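Hpy188I (Helicobacter pylori, PDB 3OR3) cleaves double-stranded DNA at a short recognition sequence, probably as a dimeric, metal-dependent restriction endonuclease of the GIY-YIG family. Local coordinates at residues 15-20 with 114-119; 70-75 with 82-87; 45-50 with 127-132. All coordinates share one frame; numbering follows the deposited sequence. Where two conformers were deposited one is given.

Interaction 1: residues 15-20 with 114-119; sequences KSDIIL and TNYFVL. With nucleotides of chain C; nucleotides of chain E.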
loop_
_atom_site.group_PDB
_atom_site.type_symbol
_atom_site.label_atom_id
_atom_site.label_comp_id
_atom_site.label_asym_id
_atom_site.label_seq_id
_atom_site.Cartn_x
_atom_site.Cartn_y
_atom_site.Cartn_z
ATOM N N LYS A 15 17.978 4.439 3.272
ATOM C CA LYS A 15 18.136 4.821 1.867
ATOM C C LYS A 15 17.227 5.971 1.408
ATOM O O LYS A 15 17.627 6.795 0.583
ATOM C CB LYS A 15 17.873 3.599 0.991
ATOM C CG LYS A 15 18.467 3.650 -0.394
ATOM C CD LYS A 15 18.651 2.213 -0.953
ATOM C CE LYS A 15 18.734 2.220 -2.461
ATOM N NZ LYS A 15 18.684 0.868 -3.096
ATOM N N SER A 16 15.998 6.013 1.931
ATOM C CA SER A 16 15.028 7.051 1.536
ATOM C C SER A 16 15.439 8.478 1.963
ATOM O O SER A 16 14.880 9.461 1.475
ATOM C CB SER A 16 13.652 6.717 2.128
ATOM O OG SER A 16 13.716 6.762 3.540
ATOM N N ASP A 17 16.398 8.583 2.873
ATOM C CA ASP A 17 16.902 9.896 3.274
ATOM C C ASP A 17 18.037 10.402 2.400
ATOM O O ASP A 17 18.514 11.511 2.606
ATOM C CB ASP A 17 17.298 9.882 4.748
ATOM C CG ASP A 17 16.097 10.002 5.648
ATOM O OD1 ASP A 17 15.122 10.655 5.212
ATOM O OD2 ASP A 17 16.098 9.440 6.766
ATOM N N ILE A 18 18.458 9.600 1.428
ATOM C CA ILE A 18 19.494 10.014 0.486
ATOM C C ILE A 18 18.803 10.536 -0.776
ATOM O O ILE A 18 18.554 9.782 -1.723
ATOM C CB ILE A 18 20.421 8.852 0.128
ATOM C CG1 ILE A 18 21.153 8.357 1.376
ATOM C CG2 ILE A 18 21.438 9.262 -0.974
ATOM C CD1 ILE A 18 22.058 7.157 1.108
ATOM N N ILE A 19 18.503 11.829 -0.754
ATOM C CA ILE A 19 17.818 12.499 -1.862
ATOM C C ILE A 19 18.844 12.749 -2.972
ATOM O O ILE A 19 19.958 13.212 -2.712
ATOM C CB ILE A 19 17.222 13.846 -1.429
ATOM C CG1 ILE A 19 16.236 13.691 -0.253
ATOM C CG2 ILE A 19 16.590 14.595 -2.621
ATOM C CD1 ILE A 19 15.195 12.630 -0.411
ATOM N N LEU A 20 18.464 12.427 -4.201
ATOM C CA LEU A 20 19.302 12.691 -5.355
ATOM C C LEU A 20 19.408 14.213 -5.574
ATOM O O LEU A 20 18.439 14.940 -5.398
ATOM C CB LEU A 20 18.778 11.964 -6.597
ATOM C CG LEU A 20 18.592 10.437 -6.454
ATOM C CD1 LEU A 20 18.606 9.824 -7.827
ATOM C CD2 LEU A 20 19.660 9.798 -5.541
ATOM N N THR A 114 8.850 6.589 0.591
ATOM C CA THR A 114 8.923 6.511 -0.852
ATOM C C THR A 114 8.527 7.826 -1.523
ATOM O O THR A 114 9.243 8.335 -2.407
ATOM C CB THR A 114 7.944 5.416 -1.372
ATOM O OG1 THR A 114 8.376 4.143 -0.911
ATOM C CG2 THR A 114 7.864 5.395 -2.880
ATOM N N ASN A 115 7.356 8.341 -1.164
ATOM C CA ASN A 115 6.906 9.570 -1.785
ATOM C C ASN A 115 7.854 10.746 -1.498
ATOM O O ASN A 115 8.105 11.585 -2.361
ATOM C CB ASN A 115 5.451 9.874 -1.416
ATOM C CG ASN A 115 4.466 8.969 -2.157
ATOM O OD1 ASN A 115 4.761 8.462 -3.264
ATOM N ND2 ASN A 115 3.270 8.816 -1.596
ATOM N N TYR A 116 8.353 10.805 -0.279
ATOM C CA TYR A 116 9.364 11.783 0.125
ATOM C C TYR A 116 10.658 11.675 -0.688
ATOM O O TYR A 116 11.098 12.654 -1.295
ATOM C CB TYR A 116 9.672 11.636 1.602
ATOM C CG TYR A 116 10.834 12.442 2.061
ATOM C CD1 TYR A 116 10.744 13.812 2.188
ATOM C CD2 TYR A 116 12.046 11.827 2.399
ATOM C CE1 TYR A 116 11.829 14.577 2.635
ATOM C CE2 TYR A 116 13.127 12.583 2.846
ATOM C CZ TYR A 116 13.017 13.946 2.945
ATOM O OH TYR A 116 14.084 14.691 3.400
ATOM N N PHE A 117 11.236 10.488 -0.736
ATOM C CA PHE A 117 12.454 10.288 -1.503
ATOM C C PHE A 117 12.267 10.686 -3.007
ATOM O O PHE A 117 13.089 11.430 -3.586
ATOM C CB PHE A 117 12.972 8.840 -1.336
ATOM C CG PHE A 117 13.899 8.435 -2.416
ATOM C CD1 PHE A 117 15.209 8.892 -2.422
ATOM C CD2 PHE A 117 13.445 7.668 -3.486
ATOM C CE1 PHE A 117 16.086 8.555 -3.475
ATOM C CE2 PHE A 117 14.302 7.355 -4.525
ATOM C CZ PHE A 117 15.614 7.801 -4.519
ATOM N N VAL A 118 11.178 10.239 -3.619
ATOM C CA VAL A 118 10.972 10.507 -5.022
ATOM C C VAL A 118 10.635 11.971 -5.293
ATOM O O VAL A 118 11.257 12.591 -6.153
ATOM C CB VAL A 118 9.935 9.576 -5.648
ATOM C CG1 VAL A 118 9.613 10.006 -7.064
ATOM C CG2 VAL A 118 10.447 8.073 -5.632
ATOM N N LEU A 119 9.699 12.556 -4.547
ATOM C CA LEU A 119 9.347 13.935 -4.811
ATOM C C LEU A 119 10.572 14.833 -4.638
ATOM O O LEU A 119 10.830 15.692 -5.471
ATOM C CB LEU A 119 8.230 14.443 -3.914
ATOM C CG LEU A 119 7.771 15.896 -4.181
ATOM C CD1 LEU A 119 7.172 16.108 -5.603
ATOM C CD2 LEU A 119 6.770 16.386 -3.143
ATOM P P DC C 4 13.470 3.205 3.830
ATOM O OP1 DC C 4 14.617 3.456 2.898
ATOM O OP2 DC C 4 12.748 4.340 4.443
ATOM O "O5'" DC C 4 12.464 2.245 3.072
ATOM C "C5'" DC C 4 12.888 0.943 2.684
ATOM C "C4'" DC C 4 11.942 0.378 1.660
ATOM O "O4'" DC C 4 10.729 -0.075 2.317
ATOM C "C3'" DC C 4 11.510 1.404 0.612
ATOM O "O3'" DC C 4 11.399 0.761 -0.659
ATOM C "C2'" DC C 4 10.167 1.893 1.136
ATOM C "C1'" DC C 4 9.602 0.676 1.871
ATOM N N1 DC C 4 8.791 1.022 3.060
ATOM C C2 DC C 4 7.491 0.491 3.204
ATOM O O2 DC C 4 7.045 -0.275 2.333
ATOM N N3 DC C 4 6.757 0.826 4.298
ATOM C C4 DC C 4 7.267 1.646 5.215
ATOM N N4 DC C 4 6.506 1.947 6.281
ATOM C C5 DC C 4 8.579 2.197 5.091
ATOM C C6 DC C 4 9.297 1.855 4.016
ATOM P P DT C 5 10.651 1.501 -1.866
ATOM O OP1 DT C 5 11.119 0.851 -3.110
ATOM O OP2 DT C 5 10.755 2.970 -1.712
ATOM O "O5'" DT C 5 9.137 1.061 -1.662
ATOM C "C5'" DT C 5 8.725 -0.255 -2.019
ATOM C "C4'" DT C 5 7.236 -0.288 -2.265
ATOM O "O4'" DT C 5 6.585 0.011 -1.016
ATOM C "C3'" DT C 5 6.718 0.744 -3.273
ATOM O "O3'" DT C 5 5.935 0.084 -4.268
ATOM C "C2'" DT C 5 5.833 1.668 -2.445
ATOM C "C1'" DT C 5 5.452 0.815 -1.254
ATOM N N1 DT C 5 5.200 1.587 -0.025
ATOM C C2 DT C 5 3.939 1.577 0.526
ATOM O O2 DT C 5 3.019 0.905 0.086
ATOM N N3 DT C 5 3.796 2.376 1.633
ATOM C C4 DT C 5 4.773 3.149 2.241
ATOM O O4 DT C 5 4.481 3.853 3.207
ATOM C C5 DT C 5 6.091 3.060 1.642
ATOM C C7 DT C 5 7.237 3.790 2.271
ATOM C C6 DT C 5 6.227 2.306 0.546
ATOM O OP3 DG E 1 4.366 3.439 -7.656
ATOM P P DG E 1 5.030 2.899 -6.404
ATOM O OP1 DG E 1 5.600 1.498 -6.594
ATOM O OP2 DG E 1 6.006 3.891 -5.790
ATOM O "O5'" DG E 1 3.859 2.724 -5.285
ATOM C "C5'" DG E 1 3.288 1.426 -5.034
ATOM C "C4'" DG E 1 2.007 1.572 -4.257
ATOM O "O4'" DG E 1 2.340 2.201 -2.992
ATOM C "C3'" DG E 1 0.955 2.475 -4.916
ATOM O "O3'" DG E 1 -0.345 1.913 -4.705
ATOM C "C2'" DG E 1 1.064 3.749 -4.106
ATOM C "C1'" DG E 1 1.336 3.149 -2.745
ATOM N N9 DG E 1 1.796 4.086 -1.729
ATOM C C8 DG E 1 3.006 4.740 -1.655
ATOM N N7 DG E 1 3.058 5.609 -0.681
ATOM C C5 DG E 1 1.820 5.495 -0.059
ATOM C C6 DG E 1 1.283 6.193 1.050
ATOM O O6 DG E 1 1.781 7.128 1.681
ATOM N N1 DG E 1 0.014 5.720 1.389
ATOM C C2 DG E 1 -0.661 4.730 0.722
ATOM N N2 DG E 1 -1.869 4.385 1.208
ATOM N N3 DG E 1 -0.188 4.110 -0.345
ATOM C C4 DG E 1 1.050 4.538 -0.672
HETATM O O HOH W 1 16.261 13.297 4.213
#
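Phe117 lays one edge of its ring against the backbone of residues 16-18, with Ile18 O close to the ring plane and 3.3 Å from CE1. The motif is a 3-10 turn, 15-17, docked on helix 113-125, and turn and helix together grip a DNA backbone. Phe117 CG is turned away from the backbone N (chi1 160°), which brings the ring edge to the carbonyls of Ser16 and Ile18, while its CB meets Ser16 O at 3.5 Å. The slightly positive C-H edge of a phenyl ring tolerates carbonyl oxygens near its plane, and Thr178 of the second subunit also packs on Phe117. Ile19 CD1 reaches Phe117 CA at 3.8 Å and Tyr116 CE2 at 3.9 Å, so one methyl wedges between two consecutive helix residues. At the more open side, Asp17 OD1 comes obliquely to within 3.6 Å of Tyr116 CE2, carboxylate and ring planes nearly perpendicular, and OD2 forms a salt bridge with Arg14. The small Ser16 brings the turn close to DNA. Its N donates to OP1 of DC4 of chain C at 3.1 Å, and its OG donates to OP2 of the same phosphate at 2.8 Å. From the helix, Thr114 OG1 donates to the next phosphate, at OP2 of DT5 of chain C. One water ties the tyrosine to the turn: it accepts from Tyr116 OH at 2.7 Å and donates to both Asp17 O and Asp17 OD1.

Interaction 2: residues 70-75 with 82-87; sequences GLVYVF and FKIGHS. With CA (calcium ion), chain H; nucleotides of chain E.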
loop_
_atom_site.group_PDB
_atom_site.type_symbol
_atom_site.label_atom_id
_atom_site.label_comp_id
_atom_site.label_asym_id
_atom_site.label_seq_id
_atom_site.Cartn_x
_atom_site.Cartn_y
_atom_site.Cartn_z
ATOM N N GLY A 70 -4.719 0.871 -13.299
ATOM C CA GLY A 70 -4.004 -0.406 -13.340
ATOM C C GLY A 70 -2.882 -0.386 -14.347
ATOM O O GLY A 70 -3.049 -0.766 -15.488
ATOM N N LEU A 71 -1.721 0.081 -13.915
ATOM C CA LEU A 71 -0.610 0.281 -14.820
ATOM C C LEU A 71 0.712 0.027 -14.132
ATOM O O LEU A 71 0.817 0.122 -12.905
ATOM C CB LEU A 71 -0.630 1.708 -15.383
ATOM C CG LEU A 71 -0.259 2.850 -14.412
ATOM C CD1 LEU A 71 0.537 3.963 -15.122
ATOM C CD2 LEU A 71 -1.492 3.404 -13.722
ATOM N N VAL A 72 1.712 -0.295 -14.945
ATOM C CA VAL A 72 3.078 -0.263 -14.549
ATOM C C VAL A 72 3.657 0.969 -15.223
ATOM O O VAL A 72 3.350 1.239 -16.390
ATOM C CB VAL A 72 3.816 -1.525 -15.015
ATOM C CG1 VAL A 72 5.283 -1.478 -14.563
ATOM C CG2 VAL A 72 3.123 -2.752 -14.493
ATOM N N TYR A 73 4.473 1.739 -14.516
ATOM C CA TYR A 73 5.082 2.943 -15.108
ATOM C C TYR A 73 6.595 2.959 -14.966
ATOM O O TYR A 73 7.167 2.318 -14.076
ATOM C CB TYR A 73 4.472 4.236 -14.517
ATOM C CG TYR A 73 4.803 4.425 -13.061
ATOM C CD1 TYR A 73 6.034 4.938 -12.676
ATOM C CD2 TYR A 73 3.910 4.057 -12.066
ATOM C CE1 TYR A 73 6.375 5.071 -11.344
ATOM C CE2 TYR A 73 4.239 4.191 -10.691
ATOM C CZ TYR A 73 5.476 4.697 -10.341
ATOM O OH TYR A 73 5.874 4.819 -9.004
ATOM N N VAL A 74 7.223 3.720 -15.852
ATOM C CA VAL A 74 8.664 3.968 -15.843
ATOM C C VAL A 74 8.856 5.466 -15.897
ATOM O O VAL A 74 8.330 6.139 -16.793
ATOM C CB VAL A 74 9.396 3.292 -17.057
ATOM C CG1 VAL A 74 10.941 3.361 -16.884
ATOM C CG2 VAL A 74 8.925 1.818 -17.258
ATOM N N PHE A 75 9.549 5.994 -14.895
ATOM C CA PHE A 75 9.969 7.403 -14.871
ATOM C C PHE A 75 11.345 7.484 -15.520
ATOM O O PHE A 75 12.273 6.786 -15.096
ATOM C CB PHE A 75 10.095 7.917 -13.426
ATOM C CG PHE A 75 8.786 8.136 -12.726
ATOM C CD1 PHE A 75 7.577 8.021 -13.384
ATOM C CD2 PHE A 75 8.787 8.573 -11.409
ATOM C CE1 PHE A 75 6.367 8.305 -12.735
ATOM C CE2 PHE A 75 7.608 8.841 -10.757
ATOM C CZ PHE A 75 6.387 8.715 -11.420
ATOM N N PHE A 82 14.884 6.159 -14.008
ATOM C CA PHE A 82 14.962 6.528 -12.602
ATOM C C PHE A 82 14.178 5.546 -11.699
ATOM O O PHE A 82 14.636 5.155 -10.639
ATOM C CB PHE A 82 14.445 7.954 -12.421
ATOM C CG PHE A 82 14.188 8.329 -10.998
ATOM C CD1 PHE A 82 15.245 8.599 -10.139
ATOM C CD2 PHE A 82 12.884 8.385 -10.498
ATOM C CE1 PHE A 82 15.021 8.920 -8.776
ATOM C CE2 PHE A 82 12.655 8.699 -9.148
ATOM C CZ PHE A 82 13.716 8.988 -8.299
ATOM N N LYS A 83 12.993 5.153 -12.135
ATOM C CA LYS A 83 12.164 4.288 -11.351
ATOM C C LYS A 83 11.171 3.512 -12.219
ATOM O O LYS A 83 10.700 4.007 -13.239
ATOM C CB LYS A 83 11.400 5.102 -10.282
ATOM C CG LYS A 83 10.450 4.228 -9.467
ATOM C CD LYS A 83 9.958 4.905 -8.192
ATOM C CE LYS A 83 8.998 3.987 -7.415
ATOM N NZ LYS A 83 8.504 4.616 -6.160
ATOM N N ILE A 84 10.858 2.296 -11.759
ATOM C CA ILE A 84 9.739 1.498 -12.239
ATOM C C ILE A 84 8.784 1.296 -11.052
ATOM O O ILE A 84 9.205 0.971 -9.944
ATOM C CB ILE A 84 10.194 0.140 -12.786
ATOM C CG1 ILE A 84 11.109 0.329 -14.009
ATOM C CG2 ILE A 84 8.970 -0.729 -13.148
ATOM C CD1 ILE A 84 12.025 -0.871 -14.343
ATOM N N GLY A 85 7.501 1.529 -11.265
ATOM C CA GLY A 85 6.502 1.288 -10.224
ATOM C C GLY A 85 5.162 0.905 -10.789
ATOM O O GLY A 85 5.064 0.637 -11.953
ATOM N N HIS A 86 4.131 0.883 -9.958
ATOM C CA HIS A 86 2.800 0.534 -10.398
ATOM C C HIS A 86 1.714 1.260 -9.583
ATOM O O HIS A 86 1.956 1.785 -8.497
ATOM C CB HIS A 86 2.561 -0.992 -10.300
ATOM C CG HIS A 86 2.180 -1.427 -8.923
ATOM N ND1 HIS A 86 3.080 -1.475 -7.881
ATOM C CD2 HIS A 86 0.979 -1.759 -8.396
ATOM C CE1 HIS A 86 2.448 -1.805 -6.770
ATOM N NE2 HIS A 86 1.173 -1.986 -7.054
ATOM N N SER A 87 0.514 1.277 -10.139
ATOM C CA SER A 87 -0.674 1.811 -9.452
ATOM C C SER A 87 -1.922 1.068 -9.898
ATOM O O SER A 87 -2.096 0.774 -11.091
ATOM C CB SER A 87 -0.853 3.307 -9.719
ATOM O OG SER A 87 -1.930 3.880 -8.945
HETATM CA CA CA H . 5.615 -1.012 -7.616
ATOM O OP3 DG E 1 4.366 3.439 -7.656
ATOM P P DG E 1 5.030 2.899 -6.404
ATOM O OP1 DG E 1 5.600 1.498 -6.594
ATOM O OP2 DG E 1 6.006 3.891 -5.790
ATOM O "O5'" DG E 1 3.859 2.724 -5.285
ATOM C "C5'" DG E 1 3.288 1.426 -5.034
ATOM C "C4'" DG E 1 2.007 1.572 -4.257
ATOM O "O4'" DG E 1 2.340 2.201 -2.992
ATOM C "C3'" DG E 1 0.955 2.475 -4.916
ATOM O "O3'" DG E 1 -0.345 1.913 -4.705
ATOM C "C2'" DG E 1 1.064 3.749 -4.106
ATOM C "C1'" DG E 1 1.336 3.149 -2.745
ATOM N N9 DG E 1 1.796 4.086 -1.729
ATOM C C8 DG E 1 3.006 4.740 -1.655
ATOM N N7 DG E 1 3.058 5.609 -0.681
ATOM C C5 DG E 1 1.820 5.495 -0.059
ATOM C C6 DG E 1 1.283 6.193 1.050
ATOM O O6 DG E 1 1.781 7.128 1.681
ATOM N N1 DG E 1 0.014 5.720 1.389
ATOM C C2 DG E 1 -0.661 4.730 0.722
ATOM N N2 DG E 1 -1.869 4.385 1.208
ATOM N N3 DG E 1 -0.188 4.110 -0.345
ATOM C C4 DG E 1 1.050 4.538 -0.672
ATOM P P DA E 2 -1.573 2.362 -5.632
ATOM O OP1 DA E 2 -1.972 1.160 -6.397
ATOM O OP2 DA E 2 -1.228 3.607 -6.357
ATOM O "O5'" DA E 2 -2.715 2.727 -4.584
ATOM C "C5'" DA E 2 -3.034 1.833 -3.528
ATOM C "C4'" DA E 2 -4.075 2.445 -2.620
ATOM O "O4'" DA E 2 -3.474 3.431 -1.748
ATOM C "C3'" DA E 2 -5.202 3.163 -3.351
ATOM O "O3'" DA E 2 -6.430 2.926 -2.666
ATOM C "C2'" DA E 2 -4.782 4.624 -3.283
ATOM C "C1'" DA E 2 -4.099 4.693 -1.927
ATOM N N9 DA E 2 -3.067 5.724 -1.797
ATOM C C8 DA E 2 -2.002 5.972 -2.631
ATOM N N7 DA E 2 -1.247 6.972 -2.241
ATOM C C5 DA E 2 -1.857 7.408 -1.064
ATOM C C6 DA E 2 -1.554 8.446 -0.161
ATOM N N6 DA E 2 -0.519 9.276 -0.297
ATOM N N1 DA E 2 -2.371 8.609 0.907
ATOM C C2 DA E 2 -3.414 7.796 1.042
ATOM N N3 DA E 2 -3.813 6.800 0.257
ATOM C C4 DA E 2 -2.977 6.650 -0.788
#
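Tyr73 spreads its ring over Gly85, whose CA sits 3.8 Å from the ring centroid and 23° off the normal, a CH-pi contact. With chi1 at 67°, between the backbone N and carbonyl carbon, the ring leans across to the partner strand. Gly85 suits this spot because a CB there would run into the tyrosine hydroxyl. Tyr73 OH donates to OP3 of DG1 of chain E, although the modelled separation is too short to be taken literally. On the same 5'-phosphate, Lys83 NZ reaches OP2 at 2.6 Å at the end of a fully extended chain. The hydroxyl of Tyr98 hydrogen-bonds both Tyr73 OH and Lys83 NZ, tying the two phosphate ligands together. The third non-bridging oxygen, OP1, binds a calcium ion at 2.7 Å, and His86 ND1 binds the same ion at 2.6 Å, the metal in the imidazole plane. Ser87 OG donates to OP2 of DA2 of chain E and also pairs with Thr89. DG1 begins a new chain with a terminal 5'-phosphate, consistent with a cleaved strand.

The scaffold is the beta hairpin of the GIY-YIG nuclease fold: Leu71-Val72-Tyr73 and Lys83-Ile84-Gly85 probably occupy the positions of the two signature tripeptides. Antiparallel pairing sets the register, with Tyr73 N to Gly85 O at 2.9 Å and Gly85 N returning to Tyr73 O. Tyr73 and Lys83 thereby share a face with Phe75, whose ring takes Tyr73 CE1 over one side. Val72, Val74 and Ile84 occupy the face that His86 also uses; Val72 CG1 meets Ile84 CG2 at 4.0 Å. At the far end a classic beta bulge sets both Phe82 and Lys83 opposite Phe75, Phe82 N donating to Phe75 O at 2.9 Å and Lys83 N only weakly.

Interaction 3: residues 45-50 with 127-132; sequences CELVPN and KIVQVY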
loop_
_atom_site.group_PDB
_atom_site.type_symbol
_atom_site.label_atom_id
_atom_site.label_comp_id
_atom_site.label_asym_id
_atom_site.label_seq_id
_atom_site.Cartn_x
_atom_site.Cartn_y
_atom_site.Cartn_z
ATOM N N CYS A 45 2.627 10.483 -20.141
ATOM C CA CYS A 45 2.590 11.900 -19.745
ATOM C C CYS A 45 3.992 12.329 -19.366
ATOM O O CYS A 45 4.926 11.529 -19.391
ATOM C CB CYS A 45 1.614 12.095 -18.570
ATOM S SG CYS A 45 2.063 11.211 -17.038
ATOM N N GLU A 46 4.143 13.601 -19.029
ATOM C CA GLU A 46 5.357 14.094 -18.412
ATOM C C GLU A 46 5.030 14.700 -17.074
ATOM O O GLU A 46 3.918 15.168 -16.858
ATOM C CB GLU A 46 5.990 15.176 -19.303
ATOM C CG GLU A 46 6.760 14.626 -20.447
ATOM C CD GLU A 46 7.096 15.646 -21.480
ATOM O OE1 GLU A 46 6.231 16.490 -21.812
ATOM O OE2 GLU A 46 8.240 15.615 -21.964
ATOM N N LEU A 47 6.011 14.702 -16.184
ATOM C CA LEU A 47 5.917 15.364 -14.896
ATOM C C LEU A 47 6.831 16.574 -14.918
ATOM O O LEU A 47 7.988 16.472 -15.339
ATOM C CB LEU A 47 6.295 14.416 -13.749
ATOM C CG LEU A 47 5.663 13.007 -13.762
ATOM C CD1 LEU A 47 6.179 12.160 -12.569
ATOM C CD2 LEU A 47 4.134 13.108 -13.800
ATOM N N VAL A 48 6.306 17.719 -14.479
ATOM C CA VAL A 48 7.043 18.972 -14.507
ATOM C C VAL A 48 7.247 19.398 -13.067
ATOM O O VAL A 48 6.259 19.734 -12.387
ATOM C CB VAL A 48 6.300 20.076 -15.313
ATOM C CG1 VAL A 48 7.162 21.322 -15.470
ATOM C CG2 VAL A 48 5.859 19.525 -16.718
ATOM N N PRO A 49 8.514 19.390 -12.578
ATOM C CA PRO A 49 8.792 19.905 -11.222
ATOM C C PRO A 49 8.444 21.367 -11.086
ATOM O O PRO A 49 8.752 22.183 -11.984
ATOM C CB PRO A 49 10.308 19.701 -11.046
ATOM C CG PRO A 49 10.673 18.677 -12.043
ATOM C CD PRO A 49 9.754 18.904 -13.220
ATOM N N ASN A 50 7.754 21.690 -9.992
ATOM C CA ASN A 50 7.464 23.053 -9.626
ATOM C C ASN A 50 8.023 23.258 -8.216
ATOM O O ASN A 50 7.366 23.007 -7.222
ATOM C CB ASN A 50 5.969 23.346 -9.718
ATOM C CG ASN A 50 5.650 24.822 -9.475
ATOM O OD1 ASN A 50 6.378 25.514 -8.764
ATOM N ND2 ASN A 50 4.542 25.293 -10.034
ATOM N N LYS A 127 14.324 18.333 -13.487
ATOM C CA LYS A 127 14.146 18.083 -14.909
ATOM C C LYS A 127 12.769 17.509 -15.144
ATOM O O LYS A 127 12.194 16.868 -14.249
ATOM C CB LYS A 127 15.170 17.087 -15.448
ATOM C CG LYS A 127 16.630 17.493 -15.262
ATOM C CD LYS A 127 17.013 18.632 -16.204
ATOM C CE LYS A 127 18.433 19.131 -15.930
ATOM N NZ LYS A 127 18.615 20.569 -16.294
ATOM N N ILE A 128 12.256 17.739 -16.347
ATOM C CA ILE A 128 11.000 17.136 -16.767
ATOM C C ILE A 128 11.170 15.622 -16.862
ATOM O O ILE A 128 12.206 15.125 -17.300
ATOM C CB ILE A 128 10.481 17.755 -18.089
ATOM C CG1 ILE A 128 10.066 19.219 -17.820
ATOM C CG2 ILE A 128 9.301 16.924 -18.641
ATOM C CD1 ILE A 128 9.666 20.011 -19.062
ATOM N N VAL A 129 10.167 14.883 -16.391
ATOM C CA VAL A 129 10.256 13.426 -16.315
ATOM C C VAL A 129 9.287 12.855 -17.346
ATOM O O VAL A 129 8.100 13.161 -17.322
ATOM C CB VAL A 129 9.831 12.897 -14.918
ATOM C CG1 VAL A 129 9.912 11.375 -14.845
ATOM C CG2 VAL A 129 10.635 13.524 -13.801
ATOM N N GLN A 130 9.768 11.996 -18.226
ATOM C CA GLN A 130 8.889 11.253 -19.121
ATOM C C GLN A 130 8.339 10.006 -18.414
ATOM O O GLN A 130 9.085 9.247 -17.763
ATOM C CB GLN A 130 9.617 10.876 -20.415
ATOM C CG GLN A 130 9.886 12.083 -21.366
ATOM C CD GLN A 130 10.940 13.050 -20.866
ATOM O OE1 GLN A 130 12.063 12.642 -20.485
ATOM N NE2 GLN A 130 10.617 14.362 -20.906
ATOM N N VAL A 131 7.040 9.789 -18.553
ATOM C CA VAL A 131 6.383 8.657 -17.921
ATOM C C VAL A 131 5.858 7.718 -19.009
ATOM O O VAL A 131 4.980 8.082 -19.751
ATOM C CB VAL A 131 5.215 9.074 -17.011
ATOM C CG1 VAL A 131 4.622 7.837 -16.315
ATOM C CG2 VAL A 131 5.640 10.156 -15.981
ATOM N N TYR A 132 6.423 6.525 -19.083
ATOM C CA TYR A 132 6.000 5.485 -20.033
ATOM C C TYR A 132 5.144 4.523 -19.240
ATOM O O TYR A 132 5.391 4.327 -18.032
ATOM C CB TYR A 132 7.217 4.778 -20.652
ATOM C CG TYR A 132 8.062 5.649 -21.555
ATOM C CD1 TYR A 132 7.819 5.730 -22.931
ATOM C CD2 TYR A 132 9.105 6.407 -21.037
ATOM C CE1 TYR A 132 8.606 6.520 -23.761
ATOM C CE2 TYR A 132 9.883 7.230 -21.862
ATOM C CZ TYR A 132 9.628 7.284 -23.221
ATOM O OH TYR A 132 10.420 8.083 -24.016
#
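Cys45 sets its SG against the side of Val131, 3.8 Å from CB, a compact and weakly polar group well suited to a buried place on the inner face of the sheet, where Ile58 and Ile91 also touch it. Its carbonyl O accepts from Val131 N at 2.9 Å, whereas the return bond from Cys45 N to Val131 O is weak. Glu46 turns to the other face of the sheet, beside Gln130, and the two chains point the same way. Gln130 bends at chi2 (71°) and thereby brings its amide back to the carboxylate. NE2 donates to the anti side of Glu46 OE2 at 2.9 Å, nearly straight at 164°, with the two planar groups 60° apart. Asn59 holds the other oxygen, OE1, so a partner on each neighbouring strand restrains the carboxylate's rotation. Ile128 adds an apolar flank, its CG2 3.7 Å from Glu46 OE2. Long polar side chains fit this partly exposed face.

Leu47 returns to the buried side. Its N donates to Val129 O at 2.8 Å, and Val129 N answers to Leu47 O. The branched end of Leu47 crosses Val131, with CG 3.6 Å from Val131 CG2, while Phe75 of strand 71-77 and Val95 of helix 91-98 also pack on it. Val48, partly exposed, only brushes Ile128 CG1 with its CG1. Pro49 then sets its ring on the main-chain carbonyl of Lys127, CG lying 3.2 Å from Lys127 O. With no N-H to give, it occupies the end of the pairing, where the strands part.

Side chains alternate between an apolar inner face and a more polar outer face, as in an antiparallel sheet covered on one side. Strand 129-134 joins strand 42-50 to the hairpin that probably carries the GIY-YIG signature positions, within the central sheet of that fold.

Overall arrangement
Interactions 2 and 3 belong to one antiparallel sheet, in which strand 129-134 lies between strands 42-50 and 71-77; Val74 N probably donates to Tyr132 O, and Phe75 packs on both Leu47 and Val129. Interaction 2 is wholly buried, and its polar side chains face DNA and calcium. Interaction 3 is partly exposed and farther from the DNA, with an apolar inner face and a Glu-Gln pair outside. Interaction 1, partly buried, lies apart from interaction 3 but touches interaction 2 where Leu20 and Val118 pack on Phe82. Instead of strand pairing it uses ring packing, a water and phosphate contacts. Interactions 1 and 2 both meet the second subunit.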